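Local coordinates for protein galactan 1,3-beta-galactosidase (Phanerochaete chrysosporium, PDB 7BYS) that probably hydrolyses beta-1,3-linked galactan from the chain end, releasing galactose, as a family 43 glycoside hydrolase that also carries a carbohydrate-binding module, at residues Ile24-Gly28 / Ser29-Trp33; Gly71-Ser75 / Thr76-Val80; Pro262-Leu265 / Gly266-Arg269. All coordinates share one frame; numbering follows the deposited sequence.

Contact 1: Ile24-Gly28 / Ser29-Trp33; sequences ILQVG and STFYW
L25 and V27 pair with Y32 and T30 in a beta hairpin, whose strands are the first two of a four-stranded antiparallel sheet, a blade of the five-bladed beta-propeller of family 43. A type II' turn from V27 to T30 reverses the chain, with G28 taking its positive phi. Four backbone hydrogen bonds close the hairpin: L25 N gives to Y32 O at 2.9 Å and Y32 N gives back to L25 O at 2.8 Å, while V27 and T30 exchange the same pair nearer the turn.

Apolar contacts form on both faces. On one, V27 CG2 comes within 3.8 Å of Y32 CE1, and L25 CB meets Y32 CB. On the other, I24 spreads its branches, CD1 reaching W33 CG at 3.9 Å and CG2 the edge of the F31 ring.

The last interaction is an inclined amide-ring stack. With CG anti to the backbone N (chi1 -173°) and the chain extended, Q26 runs alongside F31, the planes 29° apart and Q26 CD 3.5 Å from F31 CZ. Q26 CG lies over one F31 ring face, 3.9 Å from the centroid and 20° off the normal. At its far end Q26 NE2 donates to G28 O at 2.8 Å.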
loop_
_atom_site.group_PDB
_atom_site.type_symbol
_atom_site.label_atom_id
_atom_site.label_comp_id
_atom_site.label_asym_id
_atom_site.label_seq_id
_atom_site.Cartn_x
_atom_site.Cartn_y
_atom_site.Cartn_z
ATOM N N ILE A 24 -8.744 -1.937 7.964
ATOM C CA ILE A 24 -8.589 -1.262 9.251
ATOM C C ILE A 24 -9.935 -1.220 9.958
ATOM O O ILE A 24 -10.978 -1.023 9.325
ATOM C CB ILE A 24 -8.014 0.160 9.093
ATOM C CG1 ILE A 24 -6.741 0.136 8.248
ATOM C CG2 ILE A 24 -7.737 0.769 10.468
ATOM C CD1 ILE A 24 -5.555 -0.587 8.895
ATOM N N LEU A 25 -9.905 -1.395 11.278
ATOM C CA LEU A 25 -11.072 -1.288 12.145
ATOM C C LEU A 25 -10.678 -0.439 13.340
ATOM O O LEU A 25 -9.593 -0.608 13.899
ATOM C CB LEU A 25 -11.502 -2.690 12.640
ATOM C CG LEU A 25 -12.455 -2.795 13.843
ATOM C CD1 LEU A 25 -13.879 -2.424 13.475
ATOM C CD2 LEU A 25 -12.406 -4.199 14.440
ATOM N N GLN A 26 -11.551 0.481 13.738
ATOM C CA GLN A 26 -11.324 1.260 14.946
ATOM C C GLN A 26 -12.367 0.871 15.983
ATOM O O GLN A 26 -13.567 0.877 15.692
ATOM C CB GLN A 26 -11.375 2.767 14.675
ATOM C CG GLN A 26 -10.967 3.598 15.887
ATOM C CD GLN A 26 -11.128 5.100 15.682
ATOM O OE1 GLN A 26 -11.327 5.574 14.566
ATOM N NE2 GLN A 26 -11.041 5.850 16.769
ATOM N N VAL A 27 -11.902 0.513 17.179
ATOM C CA VAL A 27 -12.766 0.217 18.319
ATOM C C VAL A 27 -12.326 1.135 19.446
ATOM O O VAL A 27 -11.234 0.968 20.005
ATOM C CB VAL A 27 -12.683 -1.254 18.748
ATOM C CG1 VAL A 27 -13.665 -1.533 19.902
ATOM C CG2 VAL A 27 -12.933 -2.179 17.568
ATOM N N GLY A 28 -13.170 2.103 19.786
ATOM C CA GLY A 28 -12.734 3.103 20.742
ATOM C C GLY A 28 -11.510 3.803 20.192
ATOM O O GLY A 28 -11.500 4.264 19.046
ATOM N N SER A 29 -10.450 3.855 20.993
ATOM C CA SER A 29 -9.215 4.508 20.591
ATOM C C SER A 29 -8.181 3.530 20.039
ATOM O O SER A 29 -7.051 3.939 19.759
ATOM C CB SER A 29 -8.629 5.298 21.762
ATOM O OG SER A 29 -8.381 4.434 22.855
ATOM N N THR A 30 -8.534 2.254 19.883
ATOM C CA THR A 30 -7.603 1.243 19.397
ATOM C C THR A 30 -7.877 0.943 17.929
ATOM O O THR A 30 -9.028 0.784 17.518
ATOM C CB THR A 30 -7.720 -0.053 20.208
ATOM O OG1 THR A 30 -7.464 0.226 21.589
ATOM C CG2 THR A 30 -6.701 -1.086 19.731
ATOM N N PHE A 31 -6.811 0.874 17.143
ATOM C CA PHE A 31 -6.905 0.530 15.734
ATOM C C PHE A 31 -6.445 -0.906 15.526
ATOM O O PHE A 31 -5.491 -1.363 16.171
ATOM C CB PHE A 31 -6.078 1.493 14.875
ATOM C CG PHE A 31 -6.673 2.873 14.790
ATOM C CD1 PHE A 31 -6.410 3.809 15.774
ATOM C CD2 PHE A 31 -7.537 3.213 13.757
ATOM C CE1 PHE A 31 -6.968 5.077 15.711
ATOM C CE2 PHE A 31 -8.099 4.484 13.685
ATOM C CZ PHE A 31 -7.824 5.405 14.663
ATOM N N TYR A 32 -7.131 -1.603 14.622
ATOM C CA TYR A 32 -6.878 -2.996 14.278
ATOM C C TYR A 32 -6.567 -3.062 12.793
ATOM O O TYR A 32 -7.348 -2.575 11.970
ATOM C CB TYR A 32 -8.092 -3.881 14.616
ATOM C CG TYR A 32 -8.363 -3.934 16.094
ATOM C CD1 TYR A 32 -9.018 -2.886 16.741
ATOM C CD2 TYR A 32 -7.937 -5.015 16.850
ATOM C CE1 TYR A 32 -9.238 -2.921 18.116
ATOM C CE2 TYR A 32 -8.159 -5.054 18.222
ATOM C CZ TYR A 32 -8.800 -4.006 18.839
ATOM O OH TYR A 32 -9.017 -4.049 20.201
ATOM N N TRP A 33 -5.421 -3.636 12.461
ATOM C CA TRP A 33 -4.998 -3.839 11.083
ATOM C C TRP A 33 -5.076 -5.333 10.805
ATOM O O TRP A 33 -4.340 -6.120 11.407
ATOM C CB TRP A 33 -3.583 -3.280 10.923
ATOM C CG TRP A 33 -2.980 -3.401 9.549
ATOM C CD1 TRP A 33 -3.537 -3.966 8.432
ATOM C CD2 TRP A 33 -1.676 -2.939 9.158
ATOM N NE1 TRP A 33 -2.652 -3.882 7.375
ATOM C CE2 TRP A 33 -1.502 -3.264 7.797
ATOM C CE3 TRP A 33 -0.627 -2.300 9.839
ATOM C CZ2 TRP A 33 -0.333 -2.949 7.095
ATOM C CZ3 TRP A 33 0.531 -1.994 9.147
ATOM C CH2 TRP A 33 0.677 -2.320 7.791
#

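Contact 2: Gly71-Ser75 / Thr76-Val80; sequences GTMIS and TSNVV
N78 turns its side chain back over 71-75, its carboxamide set at both ends. S75 OG donates to N78 OD1 at 2.8 Å, arriving 24° out of the carbonyl plane, while N78 ND2 donates to D101 O in strand 93-101. These two bonds fix which end of the amide is which, though N78 OD1 lies 3.1 Å from another acceptor, T72 O. The S75 hydroxyl can serve because it stands between its backbone N and carbonyl carbon (chi1 75°), which puts it within bonding distance of N78 OD1 and of S77 N, from which it accepts at 3.2 Å.

Two type I turns, T72 to S75 and S75 to N78, shape the backbone as it enters strand 79-88, the first strand of the second propeller blade and bearer of the galactose-binding E81 and R82. N78 N closes the later turn on S75 O at 3.1 Å. The earlier one carries an ST turn, T72 OG1 accepting from I74 N at 3.0 Å and bonding to I69 O.

I74 lies across V80 obliquely, their CG2 methyls 3.9 Å apart, and both rest on F98. A water donates to M73 O at 2.7 Å and to V79 O at 2.8 Å.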
loop_
_atom_site.group_PDB
_atom_site.type_symbol
_atom_site.label_atom_id
_atom_site.label_comp_id
_atom_site.label_asym_id
_atom_site.label_seq_id
_atom_site.Cartn_x
_atom_site.Cartn_y
_atom_site.Cartn_z
ATOM N N GLY A 71 -9.846 -28.924 3.739
ATOM C CA GLY A 71 -11.066 -29.432 3.149
ATOM C C GLY A 71 -12.167 -28.414 2.962
ATOM O O GLY A 71 -13.286 -28.792 2.604
ATOM N N THR A 72 -11.892 -27.135 3.189
ATOM C CA THR A 72 -12.856 -26.066 2.967
ATOM C C THR A 72 -12.268 -25.080 1.975
ATOM O O THR A 72 -11.111 -25.194 1.561
ATOM C CB THR A 72 -13.154 -25.306 4.261
ATOM O OG1 THR A 72 -12.005 -24.516 4.613
ATOM C CG2 THR A 72 -13.500 -26.264 5.389
ATOM N N MET A 73 -13.067 -24.070 1.634
ATOM C CA MET A 73 -12.586 -22.999 0.775
ATOM C C MET A 73 -11.622 -22.057 1.484
ATOM O O MET A 73 -11.089 -21.155 0.830
ATOM C CB MET A 73 -13.768 -22.203 0.222
ATOM C CG MET A 73 -14.611 -22.969 -0.774
ATOM S SD MET A 73 -14.699 -22.114 -2.354
ATOM C CE MET A 73 -12.968 -22.083 -2.786
ATOM N N ILE A 74 -11.376 -22.240 2.783
ATOM C CA ILE A 74 -10.304 -21.521 3.464
ATOM C C ILE A 74 -9.182 -22.470 3.867
ATOM O O ILE A 74 -8.537 -22.285 4.903
ATOM C CB ILE A 74 -10.799 -20.657 4.643
ATOM C CG1 ILE A 74 -11.415 -21.505 5.767
ATOM C CG2 ILE A 74 -11.777 -19.579 4.142
ATOM C CD1 ILE A 74 -11.412 -20.779 7.102
ATOM N N SER A 75 -8.923 -23.478 3.032
ATOM C CA SER A 75 -7.746 -24.316 3.213
ATOM C C SER A 75 -6.481 -23.573 2.770
ATOM O O SER A 75 -6.533 -22.504 2.152
ATOM C CB SER A 75 -7.874 -25.585 2.371
ATOM O OG SER A 75 -7.643 -25.301 1.003
ATOM N N THR A 76 -5.318 -24.161 3.088
ATOM C CA THR A 76 -4.048 -23.569 2.669
ATOM C C THR A 76 -3.791 -23.704 1.178
ATOM O O THR A 76 -2.743 -23.245 0.708
ATOM C CB THR A 76 -2.870 -24.180 3.433
ATOM O OG1 THR A 76 -2.864 -25.604 3.253
ATOM C CG2 THR A 76 -2.964 -23.863 4.893
ATOM N N SER A 77 -4.696 -24.325 0.431
ATOM C CA SER A 77 -4.612 -24.378 -1.023
ATOM C C SER A 77 -5.554 -23.389 -1.698
ATOM O O SER A 77 -5.634 -23.363 -2.930
ATOM C CB SER A 77 -4.905 -25.797 -1.517
ATOM O OG SER A 77 -4.114 -26.741 -0.823
ATOM N N ASN A 78 -6.258 -22.565 -0.923
ATOM C CA ASN A 78 -7.214 -21.608 -1.458
ATOM C C ASN A 78 -6.708 -20.186 -1.241
ATOM O O ASN A 78 -5.670 -19.961 -0.614
ATOM C CB ASN A 78 -8.578 -21.805 -0.805
ATOM C CG ASN A 78 -9.312 -23.002 -1.356
ATOM O OD1 ASN A 78 -9.386 -24.049 -0.718
ATOM N ND2 ASN A 78 -9.861 -22.854 -2.549
ATOM N N VAL A 79 -7.480 -19.230 -1.753
ATOM C CA VAL A 79 -7.141 -17.811 -1.723
ATOM C C VAL A 79 -8.053 -17.102 -0.726
ATOM O O VAL A 79 -9.280 -17.260 -0.768
ATOM C CB VAL A 79 -7.276 -17.193 -3.121
ATOM C CG1 VAL A 79 -7.183 -15.682 -3.047
ATOM C CG2 VAL A 79 -6.210 -17.761 -4.060
ATOM N N VAL A 80 -7.452 -16.333 0.180
ATOM C CA VAL A 80 -8.182 -15.457 1.095
ATOM C C VAL A 80 -7.508 -14.100 0.993
ATOM O O VAL A 80 -6.343 -13.960 1.388
ATOM C CB VAL A 80 -8.143 -15.966 2.542
ATOM C CG1 VAL A 80 -8.678 -14.894 3.492
ATOM C CG2 VAL A 80 -8.949 -17.252 2.685
HETATM O O HOH W 1 -11.329 -18.504 0.702
#

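Contact 3: Pro262-Leu265 / Gly266-Arg269; sequences PSLL and GSSR
L264 and L265 each offer a carbonyl to the N-H three residues on, S267 N to L264 O at 2.9 Å and S268 N to L265 O at 3.0 Å, as the chain winds through a short 3-10 turn between strands 252-259 and 269-276 of the last propeller blade. Both donors stand well above the carbonyl planes, S268 N by 65°.

S268 adds its side chain to this turn. Its OG lies beside its own backbone N (chi1 -58°), which brings the hydroxyl to L265 O at 2.8 Å, tilted 23° from the carbonyl plane. The N-H and O-H of one residue thus grip a single oxygen from the same face. The hydroxyl oxygen has a second bond, to R261 N, just before P262, so it spans the two ends of the loop. Replacing S268 with alanine would probably leave L265 O with the backbone N-H but without its hydroxyl partner, and R261 N without this acceptor.

L264 CD2 lies 3.6 Å from S267 OG, whereas L265 touches W208 and brings its CD2 to 3.9 Å from S268 OG. The L265 side chain lies about 8 Å from that of E81, a galactose-binding residue. G266 extends the polar network outside the turn, its N bonded to N41 OD1 and its O to Q18 NE2.

S268 and L265 are both buried. The double donation to L265 O and the bond to R261 N probably meet much of the hydrogen-bonding need of this carbonyl and hydroxyl, and tie the S268 side chain to two earlier backbone positions.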
loop_
_atom_site.group_PDB
_atom_site.type_symbol
_atom_site.label_atom_id
_atom_site.label_comp_id
_atom_site.label_asym_id
_atom_site.label_seq_id
_atom_site.Cartn_x
_atom_site.Cartn_y
_atom_site.Cartn_z
ATOM N N PRO A 262 5.571 -10.042 -6.763
ATOM C CA PRO A 262 5.166 -11.439 -7.028
ATOM C C PRO A 262 6.240 -12.487 -6.780
ATOM O O PRO A 262 5.901 -13.590 -6.335
ATOM C CB PRO A 262 4.729 -11.415 -8.500
ATOM C CG PRO A 262 4.373 -10.004 -8.767
ATOM C CD PRO A 262 5.269 -9.153 -7.898
ATOM N N SER A 263 7.513 -12.177 -7.020
ATOM C CA SER A 263 8.571 -13.163 -6.824
ATOM C C SER A 263 9.016 -13.292 -5.371
ATOM O O SER A 263 9.800 -14.194 -5.056
ATOM C CB SER A 263 9.780 -12.846 -7.707
ATOM O OG SER A 263 10.017 -11.452 -7.770
ATOM N N LEU A 264 8.533 -12.429 -4.479
ATOM C CA LEU A 264 8.898 -12.452 -3.073
ATOM C C LEU A 264 7.738 -11.804 -2.316
ATOM O O LEU A 264 7.859 -10.716 -1.730
ATOM C CB LEU A 264 10.215 -11.711 -2.837
ATOM C CG LEU A 264 10.982 -12.055 -1.561
ATOM C CD1 LEU A 264 11.451 -13.504 -1.567
ATOM C CD2 LEU A 264 12.159 -11.108 -1.384
ATOM N N LEU A 265 6.593 -12.497 -2.330
ATOM C CA LEU A 265 5.336 -11.893 -1.888
ATOM C C LEU A 265 5.384 -11.456 -0.436
ATOM O O LEU A 265 4.756 -10.455 -0.070
ATOM C CB LEU A 265 4.173 -12.864 -2.080
ATOM C CG LEU A 265 3.526 -12.819 -3.461
ATOM C CD1 LEU A 265 2.577 -14.007 -3.645
ATOM C CD2 LEU A 265 2.826 -11.484 -3.744
ATOM N N GLY A 266 6.099 -12.193 0.414
ATOM C CA GLY A 266 6.180 -11.811 1.807
ATOM C C GLY A 266 6.916 -10.527 2.043
ATOM O O GLY A 266 6.823 -9.972 3.144
ATOM N N SER A 267 7.638 -10.041 1.041
ATOM C CA SER A 267 8.327 -8.766 1.112
ATOM C C SER A 267 7.592 -7.668 0.357
ATOM O O SER A 267 8.152 -6.586 0.149
ATOM C CB SER A 267 9.770 -8.916 0.622
ATOM O OG SER A 267 10.487 -9.790 1.488
ATOM N N SER A 268 6.348 -7.915 -0.051
ATOM C CA SER A 268 5.525 -6.828 -0.563
ATOM C C SER A 268 5.420 -5.735 0.498
ATOM O O SER A 268 5.271 -6.020 1.689
ATOM C CB SER A 268 4.123 -7.334 -0.925
ATOM O OG SER A 268 4.179 -8.374 -1.899
ATOM N N ARG A 269 5.522 -4.478 0.063
ATOM C CA ARG A 269 5.680 -3.354 0.978
ATOM C C ARG A 269 4.358 -2.621 1.166
ATOM O O ARG A 269 3.378 -2.850 0.450
ATOM C CB ARG A 269 6.781 -2.386 0.497
ATOM C CG ARG A 269 8.201 -2.992 0.441
ATOM C CD ARG A 269 8.596 -3.700 1.735
ATOM N NE ARG A 269 9.989 -4.160 1.695
ATOM C CZ ARG A 269 10.463 -5.170 2.412
ATOM N NH1 ARG A 269 9.675 -5.841 3.229
ATOM N NH2 ARG A 269 11.747 -5.517 2.295
#

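From the N terminus the three contacts come in series; none encloses, crosses or touches another. Contact 1 closes the hairpin between strands 22-27 and 30-36 within the first blade. Contact 2 follows in the connection from strand 60-61 to strand 79-88, shaping the entry into the second blade. Contact 3 lies far along the chain, within the loop between strands 252-259 and 269-276 of the last blade, which R259 and R269 close by a backbone bond. Their centres are 20 to 27 Å apart. Neighbouring blades are also joined directly: residues of 24-33 reach Y94 in the second blade and F245 in the last, while N78 bonds through its backbone to F45, in the loop before strand 48-53.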